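Local atomic coordinates of RNA silencing suppressor p19 (Tomato bushy stunt virus, PDB entry 4J39), a protein that probably suppresses RNA silencing in the host by binding short interfering RNA duplexes as a homodimer and selecting them by the length of the duplex. Residues A[92-97]-A[120-125]; A[35-40]-A[50-55]. One frame throughout, in Å; residues are numbered along the deposited sequence. Where two conformers were deposited one is given.

Contact 1 of 2, residues A[92-97]-A[120-125]; sequences IRFRGV and QELLQL. With SO4 (sulfate ion), chain F; nucleotides of chain B.
Strand 92-94 and helix segment 120-124 run almost parallel, 10° between their directions and 9.1 Å between their axes, and Phe94 faces Leu122 where the backbones come nearest. Leu122 fills the space between them. With its CG anti to the backbone N (chi1 -174°), it reaches straight at the strand: Leu122 CD2 meets Ile92 CG2 tip to tip at 3.9 Å and also touches Phe94 CB, while CD1 slides past Val97 CG2. The branched aliphatic side chains suit a layer that must be filled without polar partners. Leu123 comes in from the side and lays CD2 over one face of the Phe94 ring, 4.1 Å from its centroid, a CH-pi contact. Arg95 CG covers the opposite face, so the ring is sandwiched between a methyl and an arginine chain. Residues 94-97 form a type I' turn, whose backbone angles at Gly96 would jam a side chain against the preceding carbonyl. Beyond the ring, Arg95 NH1 donates to Leu125 O (3.0 Å, 131°), lying above the carbonyl plane rather than on a lone pair; a salt bridge to Asp32, and one to the carboxylate that ends this construct at Pro127, hold the same guanidinium. Arg93 points away from the helix. Arg93 NH1 bonds U12 OP1 and, at 3.0 Å, G13 OP2 of RNA chain B, while NE and NH2 grip a sulfate, probably from the crystallisation liquor, that Gly96 N also binds. Alternation along the strand thus separates two chemistries: apolar groups pack on the helix, and a cationic edge meets the RNA backbone.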
ATOM      1  N   ILE A  92      -2.064   1.486   7.033  1.00 27.66           N
ATOM      2  CA  ILE A  92      -2.126   2.795   7.549  1.00 26.86           C
ATOM      3  C   ILE A  92      -3.289   3.575   6.803  1.00 29.88           C
ATOM      4  O   ILE A  92      -3.484   3.333   5.580  1.00 29.85           O
ATOM      5  CB  ILE A  92      -0.809   3.601   7.375  1.00 26.24           C
ATOM      6  CG1 ILE A  92      -0.947   4.951   8.045  1.00 26.96           C
ATOM      7  CG2 ILE A  92      -0.252   3.494   5.933  1.00 30.10           C
ATOM      8  CD1 ILE A  92       0.487   5.680   8.097  1.00 28.95           C
ATOM      9  N   ARG A  93      -4.058   4.356   7.532  1.00 29.87           N
ATOM     10  CA  ARG A  93      -5.083   5.166   6.982  1.00 30.06           C
ATOM     11  C   ARG A  93      -4.954   6.625   7.466  1.00 32.82           C
ATOM     12  O   ARG A  93      -4.796   6.904   8.691  1.00 29.88           O
ATOM     13  CB  ARG A  93      -6.446   4.597   7.340  1.00 33.66           C
ATOM     14  CG  ARG A  93      -7.544   5.533   6.918  1.00 39.57           C
ATOM     15  CD  ARG A  93      -8.755   4.862   6.571  1.00 44.77           C
ATOM     16  NE  ARG A  93      -9.799   5.795   6.108  1.00 51.58           N
ATOM     17  CZ  ARG A  93     -10.981   5.402   5.660  1.00 54.88           C
ATOM     18  NH1 ARG A  93     -11.253   4.103   5.601  1.00 55.36           N
ATOM     19  NH2 ARG A  93     -11.902   6.283   5.311  1.00 53.86           N
ATOM     20  N   PHE A  94      -4.950   7.540   6.483  1.00 29.87           N
ATOM     21  CA  PHE A  94      -4.865   8.963   6.782  1.00 31.00           C
ATOM     22  C   PHE A  94      -5.631   9.753   5.701  1.00 31.60           C
ATOM     23  O   PHE A  94      -5.433   9.490   4.497  1.00 32.46           O
ATOM     24  CB  PHE A  94      -3.393   9.359   6.841  1.00 30.10           C
ATOM     25  CG  PHE A  94      -3.170  10.766   7.244  1.00 29.03           C
ATOM     26  CD1 PHE A  94      -3.707  11.307   8.406  1.00 28.11           C
ATOM     27  CD2 PHE A  94      -2.353  11.600   6.407  1.00 33.49           C
ATOM     28  CE1 PHE A  94      -3.426  12.659   8.788  1.00 34.80           C
ATOM     29  CE2 PHE A  94      -2.142  12.921   6.748  1.00 36.17           C
ATOM     30  CZ  PHE A  94      -2.643  13.436   7.910  1.00 34.69           C
ATOM     31  N   ARG A  95      -6.547  10.617   6.117  1.00 33.02           N
ATOM     32  CA  ARG A  95      -7.216  11.553   5.157  1.00 37.38           C
ATOM     33  C   ARG A  95      -7.902  10.817   3.973  1.00 38.10           C
ATOM     34  O   ARG A  95      -7.761  11.177   2.801  1.00 38.91           O
ATOM     35  CB  ARG A  95      -6.192  12.531   4.607  1.00 39.67           C
ATOM     36  CG  ARG A  95      -5.633  13.481   5.707  1.00 45.24           C
ATOM     37  CD  ARG A  95      -4.493  14.312   5.136  1.00 54.50           C
ATOM     38  NE  ARG A  95      -4.935  15.109   4.003  1.00 59.67           N
ATOM     39  CZ  ARG A  95      -4.168  15.543   2.998  1.00 64.49           C
ATOM     40  NH1 ARG A  95      -2.845  15.242   2.942  1.00 65.92           N
ATOM     41  NH2 ARG A  95      -4.743  16.295   2.031  1.00 65.92           N
ATOM     42  N   GLY A  96      -8.617   9.741   4.291  1.00 37.79           N
ATOM     43  CA  GLY A  96      -9.414   9.084   3.300  1.00 36.62           C
ATOM     44  C   GLY A  96      -8.689   8.000   2.493  1.00 36.97           C
ATOM     45  O   GLY A  96      -9.296   7.263   1.699  1.00 36.15           O
ATOM     46  N   VAL A  97      -7.348   7.890   2.649  1.00 33.88           N
ATOM     47  CA  VAL A  97      -6.607   6.922   1.890  1.00 33.18           C
ATOM     48  C   VAL A  97      -5.933   5.882   2.806  1.00 32.53           C
ATOM     49  O   VAL A  97      -5.340   6.255   3.829  1.00 31.91           O
ATOM     50  CB  VAL A  97      -5.574   7.515   0.811  1.00 35.97           C
ATOM     51  CG1 VAL A  97      -5.686   9.092   0.431  1.00 37.82           C
ATOM     52  CG2 VAL A  97      -4.364   6.672   0.490  1.00 33.47           C
ATOM     53  N   GLN A 120       5.676   7.167   5.411  1.00 32.90           N
ATOM     54  CA  GLN A 120       6.291   8.508   5.142  1.00 35.90           C
ATOM     55  C   GLN A 120       5.557   9.286   3.977  1.00 36.03           C
ATOM     56  O   GLN A 120       5.121  10.414   4.194  1.00 36.10           O
ATOM     57  CB  GLN A 120       7.754   8.291   4.715  0.50 36.45           C
ATOM     58  CG  GLN A 120       8.734   7.751   5.825  0.50 39.34           C
ATOM     59  CD  GLN A 120      10.062   7.081   5.335  0.50 41.55           C
ATOM     60  OE1 GLN A 120      10.850   6.658   6.154  0.50 41.92           O
ATOM     61  NE2 GLN A 120      10.305   7.017   4.023  0.50 44.12           N
ATOM     62  N   GLU A 121       5.270   8.614   2.879  1.00 38.00           N
ATOM     63  CA  GLU A 121       4.696   9.313   1.699  1.00 38.57           C
ATOM     64  C   GLU A 121       3.274   9.704   1.959  1.00 36.57           C
ATOM     65  O   GLU A 121       2.835  10.806   1.604  1.00 34.83           O
ATOM     66  CB  GLU A 121       4.852   8.423   0.460  1.00 41.94           C
ATOM     67  CG  GLU A 121       6.397   8.018   0.228  1.00 50.35           C
ATOM     68  CD  GLU A 121       7.198   8.598  -1.001  1.00 61.62           C
ATOM     69  OE1 GLU A 121       6.753   8.465  -2.185  1.00 65.19           O
ATOM     70  OE2 GLU A 121       8.313   9.118  -0.723  1.00 60.14           O
ATOM     71  N   LEU A 122       2.514   8.833   2.660  1.00 31.52           N
ATOM     72  CA  LEU A 122       1.144   9.199   2.988  1.00 30.71           C
ATOM     73  C   LEU A 122       1.001  10.383   3.921  1.00 32.37           C
ATOM     74  O   LEU A 122       0.173  11.298   3.748  1.00 32.41           O
ATOM     75  CB  LEU A 122       0.408   7.943   3.604  1.00 29.31           C
ATOM     76  CG  LEU A 122      -1.045   8.145   3.856  1.00 29.51           C
ATOM     77  CD1 LEU A 122      -1.907   8.680   2.620  1.00 35.75           C
ATOM     78  CD2 LEU A 122      -1.730   6.814   4.436  1.00 28.07           C
ATOM     79  N   LEU A 123       1.838  10.384   4.958  1.00 30.60           N
ATOM     80  CA  LEU A 123       1.811  11.412   5.974  1.00 31.74           C
ATOM     81  C   LEU A 123       2.340  12.772   5.394  1.00 34.64           C
ATOM     82  O   LEU A 123       1.921  13.817   5.853  1.00 39.18           O
ATOM     83  CB  LEU A 123       2.585  10.953   7.212  1.00 31.86           C
ATOM     84  CG  LEU A 123       1.996   9.738   7.958  1.00 29.15           C
ATOM     85  CD1 LEU A 123       2.960   9.387   9.238  1.00 27.79           C
ATOM     86  CD2 LEU A 123       0.538  10.024   8.320  1.00 31.69           C
ATOM     87  N   GLN A 124       3.065  12.698   4.308  1.00 36.39           N
ATOM     88  CA  GLN A 124       3.610  13.955   3.694  1.00 41.52           C
ATOM     89  C   GLN A 124       2.844  14.413   2.458  1.00 46.34           C
ATOM     90  O   GLN A 124       3.239  15.443   1.845  1.00 45.93           O
ATOM     91  CB  GLN A 124       5.019  13.773   3.269  1.00 43.23           C
ATOM     92  CG  GLN A 124       5.991  13.472   4.375  1.00 46.06           C
ATOM     93  CD  GLN A 124       7.429  13.395   3.925  1.00 50.27           C
ATOM     94  OE1 GLN A 124       8.263  14.201   4.380  1.00 52.56           O
ATOM     95  NE2 GLN A 124       7.734  12.468   3.035  1.00 54.67           N
ATOM     96  N   LEU A 125       1.799  13.699   2.093  1.00 48.11           N
ATOM     97  CA  LEU A 125       1.082  13.997   0.854  1.00 53.75           C
ATOM     98  C   LEU A 125       0.510  15.412   0.961  1.00 56.76           C
ATOM     99  O   LEU A 125      -0.085  15.766   1.973  1.00 54.15           O
ATOM    100  CB  LEU A 125      -0.084  13.039   0.683  1.00 53.49           C
ATOM    101  CG  LEU A 125      -0.537  12.390  -0.654  1.00 56.02           C
ATOM    102  CD1 LEU A 125      -2.106  12.184  -0.524  1.00 52.01           C
ATOM    103  CD2 LEU A 125       0.002  13.065  -1.996  1.00 51.17           C
TER
HETATM  104  S   SO4 F 204     -11.060   9.165   6.904  0.70 69.60           S
HETATM  105  O1  SO4 F 204      -9.590   8.723   6.824  0.70 57.27           O
HETATM  106  O2  SO4 F 204     -11.915   8.987   5.714  0.70 63.85           O
HETATM  107  O3  SO4 F 204     -11.823   8.474   7.966  0.70 67.15           O
HETATM  108  O4  SO4 F 204     -11.028  10.610   7.115  0.70 66.58           O
ATOM    109  P     G B  13     -13.522   3.750   2.915  1.00 43.57           P
ATOM    110  OP1   G B  13     -13.209   5.216   2.762  1.00 46.95           O
ATOM    111  OP2   G B  13     -13.779   3.169   4.247  1.00 43.17           O
ATOM    112  O5'   G B  13     -14.797   3.451   1.989  1.00 43.82           O
ATOM    113  C5'   G B  13     -14.833   3.934   0.667  1.00 42.77           C
ATOM    114  C4'   G B  13     -16.059   3.422  -0.052  1.00 41.68           C
ATOM    115  O4'   G B  13     -15.905   2.010  -0.208  1.00 38.44           O
ATOM    116  C3'   G B  13     -17.417   3.537   0.673  1.00 42.14           C
ATOM    117  O3'   G B  13     -17.924   4.866   0.495  1.00 42.61           O
ATOM    118  C2'   G B  13     -18.236   2.501  -0.060  1.00 40.06           C
ATOM    119  O2'   G B  13     -18.591   2.881  -1.355  1.00 44.68           O
ATOM    120  C1'   G B  13     -17.193   1.401  -0.129  1.00 42.95           C
ATOM    121  N9    G B  13     -17.170   0.488   0.990  1.00 39.74           N
ATOM    122  C8    G B  13     -16.328   0.453   2.051  1.00 43.03           C
ATOM    123  N7    G B  13     -16.553  -0.546   2.890  1.00 44.70           N
ATOM    124  C5    G B  13     -17.684  -1.153   2.354  1.00 45.44           C
ATOM    125  C6    G B  13     -18.489  -2.272   2.829  1.00 45.72           C
ATOM    126  O6    G B  13     -18.316  -2.982   3.816  1.00 44.73           O
ATOM    127  N1    G B  13     -19.605  -2.583   1.991  1.00 43.75           N
ATOM    128  C2    G B  13     -19.949  -1.885   0.868  1.00 47.07           C
ATOM    129  N2    G B  13     -21.073  -2.305   0.218  1.00 44.41           N
ATOM    130  N3    G B  13     -19.236  -0.820   0.413  1.00 42.87           N
ATOM    131  C4    G B  13     -18.085  -0.534   1.199  1.00 43.28           C
ATOM    132  P     U B  12      -9.812   0.493   5.758  1.00 45.89           P
ATOM    133  OP1   U B  12      -9.283   1.817   6.223  1.00 46.64           O
ATOM    134  OP2   U B  12     -10.636  -0.113   6.752  1.00 41.90           O
ATOM    135  O5'   U B  12     -10.560   0.608   4.365  1.00 43.98           O
ATOM    136  C5'   U B  12      -9.898   1.233   3.229  1.00 42.85           C
ATOM    137  C4'   U B  12     -10.741   1.185   1.982  1.00 42.25           C
ATOM    138  O4'   U B  12     -10.936  -0.215   1.660  1.00 41.15           O
ATOM    139  C3'   U B  12     -12.189   1.652   2.144  1.00 40.80           C
ATOM    140  O3'   U B  12     -12.363   3.036   2.089  1.00 43.09           O
ATOM    141  C2'   U B  12     -12.809   1.025   0.912  1.00 43.01           C
ATOM    142  O2'   U B  12     -12.387   1.586  -0.320  1.00 43.28           O
ATOM    143  C1'   U B  12     -12.209  -0.352   1.058  1.00 44.14           C
ATOM    144  N1    U B  12     -12.910  -1.350   1.906  1.00 42.05           N
ATOM    145  C2    U B  12     -13.963  -2.006   1.332  1.00 43.19           C
ATOM    146  O2    U B  12     -14.397  -1.716   0.240  1.00 42.86           O
ATOM    147  N3    U B  12     -14.543  -2.980   2.130  1.00 42.24           N
ATOM    148  C4    U B  12     -14.232  -3.405   3.400  1.00 42.05           C
ATOM    149  O4    U B  12     -14.886  -4.352   3.888  1.00 42.10           O
ATOM    150  C5    U B  12     -13.094  -2.689   3.953  1.00 44.15           C
ATOM    151  C6    U B  12     -12.508  -1.709   3.193  1.00 43.19           C
TER

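Contact 2 of 2, residues A[35-40]-A[50-55]; sequences LGFKES and RYLRYD. With SO4 (sulfate ion), chain C; nucleotides of chain D.
Strands 36-40 and 50-53 pair antiparallel, one half of the hairpin 36-43/46-53, and alternate residues satisfy each other's backbone groups. Phe37 and Leu52 form one hydrogen-bonded pair, Glu39 and Arg50 the next, each closed by two bonds: Leu52 N to Phe37 O (2.9 Å) and Phe37 N to Leu52 O, Arg50 N to Glu39 O (2.8 Å, 172°) and Glu39 N to Arg50 O. Lys38 and Tyr51 turn their backbone groups outward, Lys38 to Arg93, Tyr51 to Glu13 and, through its N, Asp12 OD1. Past the last bridge, Tyr54 N takes a lone pair of Leu35 O, in the carbonyl plane. Gly36 lies so close to Arg53, 4.1 Å between CA atoms, that a side chain would collide with Leu52 O. On the face of Lys38 and Tyr51, the tyrosine ring lies over Phe37 O, and Lys38 CG meets its edge 3.4 Å from Tyr51 CD2. Tyr51 OH donates to OP1 of nucleotide C1 of RNA chain D (2.7 Å) and receives a weak bond from Gly36 N. On the other face, Phe37 and Leu52 lie side by side, Phe37 CZ 3.9 Å from Leu52 CD1, and Tyr54 CB abuts the phenylalanine ring edge. Glu39, its chi1 of 55° setting CG between backbone N and carbonyl carbon, extends past Leu52; OE1 is bound by Ser67, OE2 by Tyr90 and Lys119, which probably stabilises its negative charge. Arg50 turns outward: NE serves Leu10 O, and NH1 and NH2 hold a sulfate, probably from the crystallisation liquor. Arg53 lies alongside Leu35, its NE on Glu13 O and its NH2 on Glu19. The pairing therefore presents a phosphate-binding face to the RNA end while its other face carries a buried, compensated carboxylate.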
ATOM      1  N   LEU A  35      -7.327  14.401  13.939  1.00 34.69           N
ATOM      2  CA  LEU A  35      -6.392  14.391  15.101  1.00 33.29           C
ATOM      3  C   LEU A  35      -5.119  13.639  14.801  1.00 33.08           C
ATOM      4  O   LEU A  35      -4.063  13.972  15.286  1.00 34.47           O
ATOM      5  CB  LEU A  35      -7.100  13.853  16.359  1.00 34.33           C
ATOM      6  CG  LEU A  35      -8.165  14.763  16.946  1.00 35.78           C
ATOM      7  CD1 LEU A  35      -8.961  13.884  17.925  1.00 34.34           C
ATOM      8  CD2 LEU A  35      -7.612  16.092  17.635  1.00 33.97           C
ATOM      9  N   GLY A  36      -5.220  12.618  13.972  1.00 32.06           N
ATOM     10  CA  GLY A  36      -4.072  11.798  13.604  1.00 30.37           C
ATOM     11  C   GLY A  36      -4.362  10.739  12.595  1.00 31.53           C
ATOM     12  O   GLY A  36      -5.304  10.885  11.753  1.00 32.68           O
ATOM     13  N   PHE A  37      -3.705   9.581  12.725  1.00 28.67           N
ATOM     14  CA  PHE A  37      -3.804   8.558  11.694  1.00 29.39           C
ATOM     15  C   PHE A  37      -3.911   7.207  12.457  1.00 31.14           C
ATOM     16  O   PHE A  37      -3.550   7.155  13.657  1.00 30.00           O
ATOM     17  CB  PHE A  37      -2.626   8.589  10.733  1.00 29.27           C
ATOM     18  CG  PHE A  37      -1.316   8.181  11.354  1.00 29.33           C
ATOM     19  CD1 PHE A  37      -0.873   6.870  11.297  1.00 29.31           C
ATOM     20  CD2 PHE A  37      -0.460   9.162  11.982  1.00 29.13           C
ATOM     21  CE1 PHE A  37       0.338   6.445  11.817  1.00 28.98           C
ATOM     22  CE2 PHE A  37       0.713   8.737  12.520  1.00 30.36           C
ATOM     23  CZ  PHE A  37       1.119   7.369  12.441  1.00 26.35           C
ATOM     24  N   LYS A  38      -4.404   6.201  11.753  1.00 29.94           N
ATOM     25  CA  LYS A  38      -4.385   4.877  12.314  1.00 30.67           C
ATOM     26  C   LYS A  38      -3.436   3.967  11.574  1.00 29.47           C
ATOM     27  O   LYS A  38      -3.361   3.956  10.320  1.00 29.44           O
ATOM     28  CB  LYS A  38      -5.831   4.322  12.241  1.00 30.19           C
ATOM     29  CG  LYS A  38      -7.004   4.890  13.047  0.50 34.31           C
ATOM     30  CD  LYS A  38      -8.382   4.202  12.759  0.50 38.80           C
ATOM     31  CE  LYS A  38      -9.188   4.871  11.679  0.50 44.81           C
ATOM     32  NZ  LYS A  38      -9.685   6.199  12.152  0.50 46.52           N
ATOM     33  N   GLU A  39      -2.770   2.985  12.282  1.00 27.16           N
ATOM     34  CA  GLU A  39      -1.939   2.082  11.616  1.00 27.43           C
ATOM     35  C   GLU A  39      -2.079   0.759  12.396  1.00 26.27           C
ATOM     36  O   GLU A  39      -2.546   0.819  13.553  1.00 26.97           O
ATOM     37  CB  GLU A  39      -0.396   2.478  11.615  1.00 28.32           C
ATOM     38  CG  GLU A  39       0.254   2.724  13.005  1.00 29.00           C
ATOM     39  CD  GLU A  39       1.724   3.199  13.000  1.00 25.47           C
ATOM     40  OE1 GLU A  39       2.106   3.572  14.106  1.00 30.59           O
ATOM     41  OE2 GLU A  39       2.325   3.140  11.911  1.00 29.46           O
ATOM     42  N   SER A  40      -1.740  -0.287  11.740  1.00 29.02           N
ATOM     43  CA  SER A  40      -1.802  -1.647  12.312  1.00 29.00           C
ATOM     44  C   SER A  40      -0.821  -2.621  11.724  1.00 29.71           C
ATOM     45  O   SER A  40      -0.385  -2.513  10.581  1.00 29.68           O
ATOM     46  CB  SER A  40      -3.257  -2.132  12.168  1.00 30.98           C
ATOM     47  OG  SER A  40      -3.501  -2.392  10.847  1.00 32.06           O
ATOM     48  N   ARG A  50      -2.646   1.114  16.376  1.00 28.55           N
ATOM     49  CA  ARG A  50      -2.379   2.377  17.012  1.00 28.96           C
ATOM     50  C   ARG A  50      -3.148   3.520  16.322  1.00 28.20           C
ATOM     51  O   ARG A  50      -3.216   3.537  15.059  1.00 31.48           O
ATOM     52  CB  ARG A  50      -0.868   2.797  17.063  1.00 30.44           C
ATOM     53  CG  ARG A  50       0.054   2.017  17.925  1.00 32.50           C
ATOM     54  CD  ARG A  50      -0.261   2.321  19.370  1.00 33.24           C
ATOM     55  NE  ARG A  50       0.610   1.558  20.283  1.00 33.34           N
ATOM     56  CZ  ARG A  50       0.353   0.329  20.717  1.00 36.99           C
ATOM     57  NH1 ARG A  50      -0.691  -0.373  20.281  1.00 33.67           N
ATOM     58  NH2 ARG A  50       1.183  -0.209  21.569  1.00 36.76           N
ATOM     59  N   TYR A  51      -3.716   4.409  17.099  1.00 28.19           N
ATOM     60  CA  TYR A  51      -4.092   5.742  16.614  1.00 27.10           C
ATOM     61  C   TYR A  51      -3.052   6.682  17.195  1.00 28.34           C
ATOM     62  O   TYR A  51      -2.856   6.694  18.405  1.00 29.49           O
ATOM     63  CB  TYR A  51      -5.455   6.126  17.091  1.00 28.18           C
ATOM     64  CG  TYR A  51      -5.981   7.377  16.439  1.00 29.61           C
ATOM     65  CD1 TYR A  51      -5.618   8.637  16.886  1.00 29.94           C
ATOM     66  CD2 TYR A  51      -6.838   7.273  15.402  1.00 30.99           C
ATOM     67  CE1 TYR A  51      -6.165   9.789  16.242  1.00 29.82           C
ATOM     68  CE2 TYR A  51      -7.342   8.367  14.736  1.00 32.56           C
ATOM     69  CZ  TYR A  51      -6.957   9.639  15.146  1.00 35.38           C
ATOM     70  OH  TYR A  51      -7.531  10.723  14.537  1.00 34.59           O
ATOM     71  N   LEU A  52      -2.394   7.507  16.348  1.00 28.34           N
ATOM     72  CA  LEU A  52      -1.279   8.369  16.800  1.00 28.03           C
ATOM     73  C   LEU A  52      -1.613   9.812  16.293  1.00 28.34           C
ATOM     74  O   LEU A  52      -2.021   9.963  15.130  1.00 29.78           O
ATOM     75  CB  LEU A  52       0.007   7.915  16.242  1.00 28.78           C
ATOM     76  CG  LEU A  52       0.588   6.596  16.867  1.00 30.99           C
ATOM     77  CD1 LEU A  52       1.772   6.115  16.034  1.00 31.47           C
ATOM     78  CD2 LEU A  52       0.773   6.717  18.358  1.00 30.36           C
ATOM     79  N   ARG A  53      -1.350  10.781  17.172  1.00 28.80           N
ATOM     80  CA  ARG A  53      -1.619  12.227  16.861  1.00 28.23           C
ATOM     81  C   ARG A  53      -0.606  12.650  15.896  1.00 31.64           C
ATOM     82  O   ARG A  53       0.587  12.363  16.033  1.00 28.81           O
ATOM     83  CB  ARG A  53      -1.618  13.088  18.133  1.00 27.16           C
ATOM     84  CG  ARG A  53      -2.507  12.526  19.222  1.00 29.38           C
ATOM     85  CD  ARG A  53      -3.907  12.350  18.641  1.00 30.81           C
ATOM     86  NE  ARG A  53      -4.821  11.693  19.625  1.00 29.45           N
ATOM     87  CZ  ARG A  53      -5.544  12.347  20.486  1.00 29.16           C
ATOM     88  NH1 ARG A  53      -6.319  11.732  21.367  1.00 31.10           N
ATOM     89  NH2 ARG A  53      -5.622  13.715  20.372  1.00 29.39           N
ATOM     90  N   TYR A  54      -1.021  13.510  14.968  1.00 29.84           N
ATOM     91  CA  TYR A  54      -0.162  13.864  13.891  1.00 30.71           C
ATOM     92  C   TYR A  54      -0.635  15.211  13.366  1.00 31.55           C
ATOM     93  O   TYR A  54      -1.793  15.356  13.009  1.00 33.02           O
ATOM     94  CB  TYR A  54      -0.042  12.859  12.741  1.00 29.70           C
ATOM     95  CG  TYR A  54       0.809  13.358  11.571  1.00 30.33           C
ATOM     96  CD1 TYR A  54       2.180  13.649  11.717  1.00 31.71           C
ATOM     97  CD2 TYR A  54       0.238  13.479  10.279  1.00 35.17           C
ATOM     98  CE1 TYR A  54       2.909  14.092  10.670  1.00 34.56           C
ATOM     99  CE2 TYR A  54       0.997  13.881   9.202  1.00 34.25           C
ATOM    100  CZ  TYR A  54       2.330  14.242   9.405  1.00 32.75           C
ATOM    101  OH  TYR A  54       3.017  14.685   8.264  1.00 33.23           O
ATOM    102  N   ASP A  55       0.260  16.191  13.315  1.00 34.56           N
ATOM    103  CA  ASP A  55      -0.205  17.582  13.012  1.00 37.79           C
ATOM    104  C   ASP A  55       0.499  18.170  11.798  1.00 38.70           C
ATOM    105  O   ASP A  55       0.435  19.417  11.584  1.00 37.27           O
ATOM    106  CB  ASP A  55      -0.039  18.536  14.202  1.00 38.78           C
ATOM    107  CG  ASP A  55       1.436  18.848  14.517  1.00 35.39           C
ATOM    108  OD1 ASP A  55       2.394  18.424  13.795  1.00 37.10           O
ATOM    109  OD2 ASP A  55       1.616  19.642  15.501  1.00 37.17           O
TER
HETATM  110  S   SO4 C 201      -0.531  -3.516  22.129  1.00 46.29           S
HETATM  111  O1  SO4 C 201      -0.034  -3.158  20.738  1.00 42.01           O
HETATM  112  O2  SO4 C 201      -0.227  -4.959  22.361  1.00 45.26           O
HETATM  113  O3  SO4 C 201      -1.926  -3.300  22.187  1.00 48.62           O
HETATM  114  O4  SO4 C 201       0.181  -2.695  23.014  1.00 41.93           O
ATOM    115  OP3   C D   1     -10.521   8.559  12.080  0.55 41.37           O
ATOM    116  P     C D   1     -10.695   9.814  12.855  0.55 40.35           P
ATOM    117  OP1   C D   1      -9.474  10.641  12.675  0.55 26.66           O
ATOM    118  OP2   C D   1     -12.065  10.423  12.583  0.55 40.16           O
ATOM    119  O5'   C D   1     -10.595   9.355  14.382  0.55 42.25           O
ATOM    120  C5'   C D   1     -11.382   8.219  14.812  0.55 43.31           C
ATOM    121  C4'   C D   1     -11.297   7.929  16.305  0.55 40.15           C
ATOM    122  O4'   C D   1     -12.111   8.842  17.098  0.55 39.92           O
ATOM    123  C3'   C D   1     -11.817   6.568  16.631  0.55 41.80           C
ATOM    124  O3'   C D   1     -10.829   5.582  16.343  0.55 46.98           O
ATOM    125  C2'   C D   1     -12.190   6.734  18.117  0.55 40.45           C
ATOM    126  O2'   C D   1     -11.084   6.788  19.035  0.55 38.30           O
ATOM    127  C1'   C D   1     -12.871   8.082  18.038  0.55 40.50           C
ATOM    128  N1    C D   1     -14.354   8.060  17.571  1.00 40.02           N
ATOM    129  C2    C D   1     -15.343   7.651  18.449  1.00 44.65           C
ATOM    130  O2    C D   1     -15.011   7.310  19.572  1.00 42.75           O
ATOM    131  N3    C D   1     -16.678   7.660  18.052  1.00 43.47           N
ATOM    132  C4    C D   1     -16.985   8.043  16.805  1.00 47.61           C
ATOM    133  N4    C D   1     -18.293   8.050  16.439  1.00 41.94           N
ATOM    134  C5    C D   1     -15.981   8.461  15.878  1.00 45.92           C
ATOM    135  C6    C D   1     -14.688   8.439  16.309  1.00 43.52           C
TER

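Both contacts are largely buried and share one antiparallel sheet, in which strands 36-43 and 87-94 are neighbours: Arg93 N lies 2.9 Å from Lys38 O, a probable hydrogen bond. Contact 2 joins two strands within the sheet and rests chiefly on backbone bonds, whereas contact 1 joins the sheet to helix 108-124 and rests chiefly on apolar packing. Phe37 touches Ile92, Phe94 and Leu123, continuing one hydrophobic layer between the two, and Tyr54 OH probably bonds Leu123 O. On the RNA side their roles diverge: residues 92-97 meet phosphates within chain B, while residues 35-40 and 50-55 meet the terminal phosphate of chain D and, through Lys38 and Ser40, other phosphates of the RNA.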